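Local coordinates for AvtR (Acidianus filamentous virus 6, PDB 4HV0), which probably binds DNA through a ribbon-helix-helix fold and acts as a transcriptional regulator of a hyperthermophilic archaeal virus, at residues Met2-Glu7 with Lys61-Cys67. Numbering follows the deposited sequence.
Sequences MVTVEE and KYYRINC
Strand 3-6, which opens a ribbon-helix-helix sequence of the CopG family, pairs with strand 60-65 in a two-stranded antiparallel ribbon, consistent with the CopG-type fold; here 60-65 is the middle strand of the sheet and also pairs with 54-57. Two hydrogen-bonded pairs hold it: Val3 N to Ile65 O (2.9 Å) and Ile65 N to Val3 O, then Val5 N to Tyr63 O and Tyr63 N to Val5 O. The first of these is nearly straight (167° at the hydrogen), while the last is more bent at 146°. At the N-terminal end, Met2 N adds only a weak bond to Cys67 O.

Val3, Val5, Tyr63 and Ile65 share one face, which packs against helices 7-19 and 24-36 and reaches helix 88-97. There chi1 -59° turns Val5 CG1 away from the carbonyl carbon and puts CG2 between that carbon and the backbone N, where it meets Ile65 CD1 at 3.9 Å, and Val3 CG2 touches Cys67 CB. Glu7 CG comes to the edge of the Tyr63 ring at CE2, 3.8 Å away; the Tyr63 OH accepts a bond from Lys61 NZ, and the ring stacks on Tyr10.

On the other face Thr4 and Arg64 run alongside each other off the sheet; Met2, a selenomethionine, brings its selenium beside the Arg64 chain.

Backbone bonds thus fix the register, with an apolar layer facing the helices and a polar, more exposed surface behind it.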
loop_
_atom_site.group_PDB
_atom_site.type_symbol
_atom_site.label_atom_id
_atom_site.label_comp_id
_atom_site.label_asym_id
_atom_site.label_seq_id
_atom_site.Cartn_x
_atom_site.Cartn_y
_atom_site.Cartn_z
HETATM N N MSE A 2 5.536 -7.630 -1.294
HETATM C CA MSE A 2 4.063 -7.841 -1.464
HETATM C C MSE A 2 3.286 -7.325 -0.272
HETATM O O MSE A 2 3.683 -7.528 0.873
HETATM C CB MSE A 2 3.781 -9.316 -1.680
HETATM C CG MSE A 2 2.452 -9.533 -2.389
HETATM SE SE MSE A 2 1.313 -10.826 -1.442
HETATM C CE MSE A 2 1.204 -9.872 0.287
ATOM N N VAL A 3 2.181 -6.640 -0.552
ATOM C CA VAL A 3 1.237 -6.155 0.450
ATOM C C VAL A 3 -0.128 -6.868 0.308
ATOM O O VAL A 3 -0.513 -7.304 -0.781
ATOM C CB VAL A 3 1.031 -4.643 0.239
ATOM C CG1 VAL A 3 0.173 -4.048 1.346
ATOM C CG2 VAL A 3 2.364 -3.926 0.114
ATOM N N THR A 4 -0.869 -7.001 1.401
ATOM C CA THR A 4 -2.260 -7.470 1.323
ATOM C C THR A 4 -3.213 -6.456 1.911
ATOM O O THR A 4 -3.060 -6.070 3.062
ATOM C CB THR A 4 -2.471 -8.773 2.069
ATOM O OG1 THR A 4 -1.419 -9.692 1.723
ATOM C CG2 THR A 4 -3.802 -9.333 1.673
ATOM N N VAL A 5 -4.195 -6.016 1.127
ATOM C CA VAL A 5 -5.160 -5.027 1.599
ATOM C C VAL A 5 -6.616 -5.460 1.473
ATOM O O VAL A 5 -6.963 -6.233 0.615
ATOM C CB VAL A 5 -4.905 -3.655 0.899
ATOM C CG1 VAL A 5 -3.491 -3.181 1.212
ATOM C CG2 VAL A 5 -5.057 -3.743 -0.632
ATOM N N GLU A 6 -7.481 -4.872 2.295
ATOM C CA GLU A 6 -8.920 -5.014 2.176
ATOM C C GLU A 6 -9.452 -4.336 0.909
ATOM O O GLU A 6 -8.841 -3.411 0.364
ATOM C CB GLU A 6 -9.579 -4.247 3.292
ATOM C CG GLU A 6 -9.449 -4.751 4.698
ATOM C CD GLU A 6 -9.993 -3.710 5.684
ATOM O OE1 GLU A 6 -10.854 -2.904 5.271
ATOM O OE2 GLU A 6 -9.566 -3.702 6.866
ATOM N N GLU A 7 -10.652 -4.716 0.495
ATOM C CA GLU A 7 -11.245 -4.204 -0.746
ATOM C C GLU A 7 -11.455 -2.678 -0.737
ATOM O O GLU A 7 -11.133 -1.994 -1.708
ATOM C CB GLU A 7 -12.561 -4.930 -0.992
ATOM C CG GLU A 7 -13.224 -4.643 -2.322
ATOM C CD GLU A 7 -14.363 -5.599 -2.601
ATOM O OE1 GLU A 7 -14.837 -6.261 -1.643
ATOM O OE2 GLU A 7 -14.770 -5.696 -3.779
ATOM N N LYS A 61 -13.110 -10.107 -0.239
ATOM C CA LYS A 61 -11.922 -10.072 -1.086
ATOM C C LYS A 61 -10.781 -9.385 -0.362
ATOM O O LYS A 61 -10.994 -8.391 0.320
ATOM C CB LYS A 61 -12.181 -9.277 -2.357
ATOM C CG LYS A 61 -13.160 -9.870 -3.351
ATOM C CD LYS A 61 -12.770 -9.328 -4.721
ATOM C CE LYS A 61 -13.828 -9.477 -5.798
ATOM N NZ LYS A 61 -13.712 -8.348 -6.762
ATOM N N TYR A 62 -9.574 -9.910 -0.548
ATOM C CA TYR A 62 -8.350 -9.346 -0.004
ATOM C C TYR A 62 -7.319 -9.300 -1.134
ATOM O O TYR A 62 -6.895 -10.332 -1.643
ATOM C CB TYR A 62 -7.822 -10.220 1.156
ATOM C CG TYR A 62 -8.715 -10.236 2.370
ATOM C CD1 TYR A 62 -8.613 -9.254 3.349
ATOM C CD2 TYR A 62 -9.687 -11.214 2.533
ATOM C CE1 TYR A 62 -9.439 -9.250 4.457
ATOM C CE2 TYR A 62 -10.515 -11.228 3.657
ATOM C CZ TYR A 62 -10.381 -10.247 4.614
ATOM O OH TYR A 62 -11.203 -10.262 5.722
ATOM N N TYR A 63 -6.912 -8.104 -1.539
ATOM C CA TYR A 63 -6.055 -7.961 -2.715
ATOM C C TYR A 63 -4.593 -8.112 -2.345
ATOM O O TYR A 63 -4.141 -7.568 -1.368
ATOM C CB TYR A 63 -6.330 -6.633 -3.404
ATOM C CG TYR A 63 -7.708 -6.567 -4.036
ATOM C CD1 TYR A 63 -7.885 -6.743 -5.414
ATOM C CD2 TYR A 63 -8.835 -6.336 -3.251
ATOM C CE1 TYR A 63 -9.152 -6.678 -5.980
ATOM C CE2 TYR A 63 -10.099 -6.268 -3.807
ATOM C CZ TYR A 63 -10.257 -6.441 -5.167
ATOM O OH TYR A 63 -11.526 -6.366 -5.709
ATOM N N ARG A 64 -3.865 -8.886 -3.137
ATOM C CA ARG A 64 -2.426 -9.061 -2.980
ATOM C C ARG A 64 -1.727 -8.140 -3.989
ATOM O O ARG A 64 -1.911 -8.289 -5.190
ATOM C CB ARG A 64 -2.032 -10.510 -3.250
ATOM C CG ARG A 64 -2.489 -11.503 -2.199
ATOM C CD ARG A 64 -1.484 -12.630 -2.031
ATOM N NE ARG A 64 -1.875 -13.529 -0.942
ATOM C CZ ARG A 64 -1.778 -13.250 0.362
ATOM N NH1 ARG A 64 -1.303 -12.080 0.787
ATOM N NH2 ARG A 64 -2.162 -14.153 1.260
ATOM N N ILE A 65 -0.937 -7.186 -3.509
ATOM C CA ILE A 65 -0.309 -6.189 -4.383
ATOM C C ILE A 65 1.201 -6.366 -4.441
ATOM O O ILE A 65 1.874 -6.388 -3.411
ATOM C CB ILE A 65 -0.606 -4.762 -3.914
ATOM C CG1 ILE A 65 -2.087 -4.431 -4.044
ATOM C CG2 ILE A 65 0.148 -3.761 -4.776
ATOM C CD1 ILE A 65 -2.467 -3.112 -3.413
ATOM N N ASN A 66 1.726 -6.461 -5.662
ATOM C CA ASN A 66 3.166 -6.584 -5.887
ATOM C C ASN A 66 3.857 -5.237 -5.747
ATOM O O ASN A 66 4.252 -4.609 -6.725
ATOM C CB ASN A 66 3.476 -7.220 -7.253
ATOM C CG ASN A 66 4.090 -8.606 -7.127
ATOM O OD1 ASN A 66 4.298 -9.112 -6.027
ATOM N ND2 ASN A 66 4.389 -9.222 -8.257
ATOM N N CYS A 67 3.963 -4.776 -4.514
ATOM C CA CYS A 67 4.728 -3.589 -4.254
ATOM C C CYS A 67 6.156 -4.042 -4.065
ATOM O O CYS A 67 6.425 -4.882 -3.204
ATOM C CB CYS A 67 4.225 -2.871 -3.020
ATOM S SG CYS A 67 4.923 -1.226 -2.951
HETATM O O HOH W 1 -12.158 -6.956 1.890
#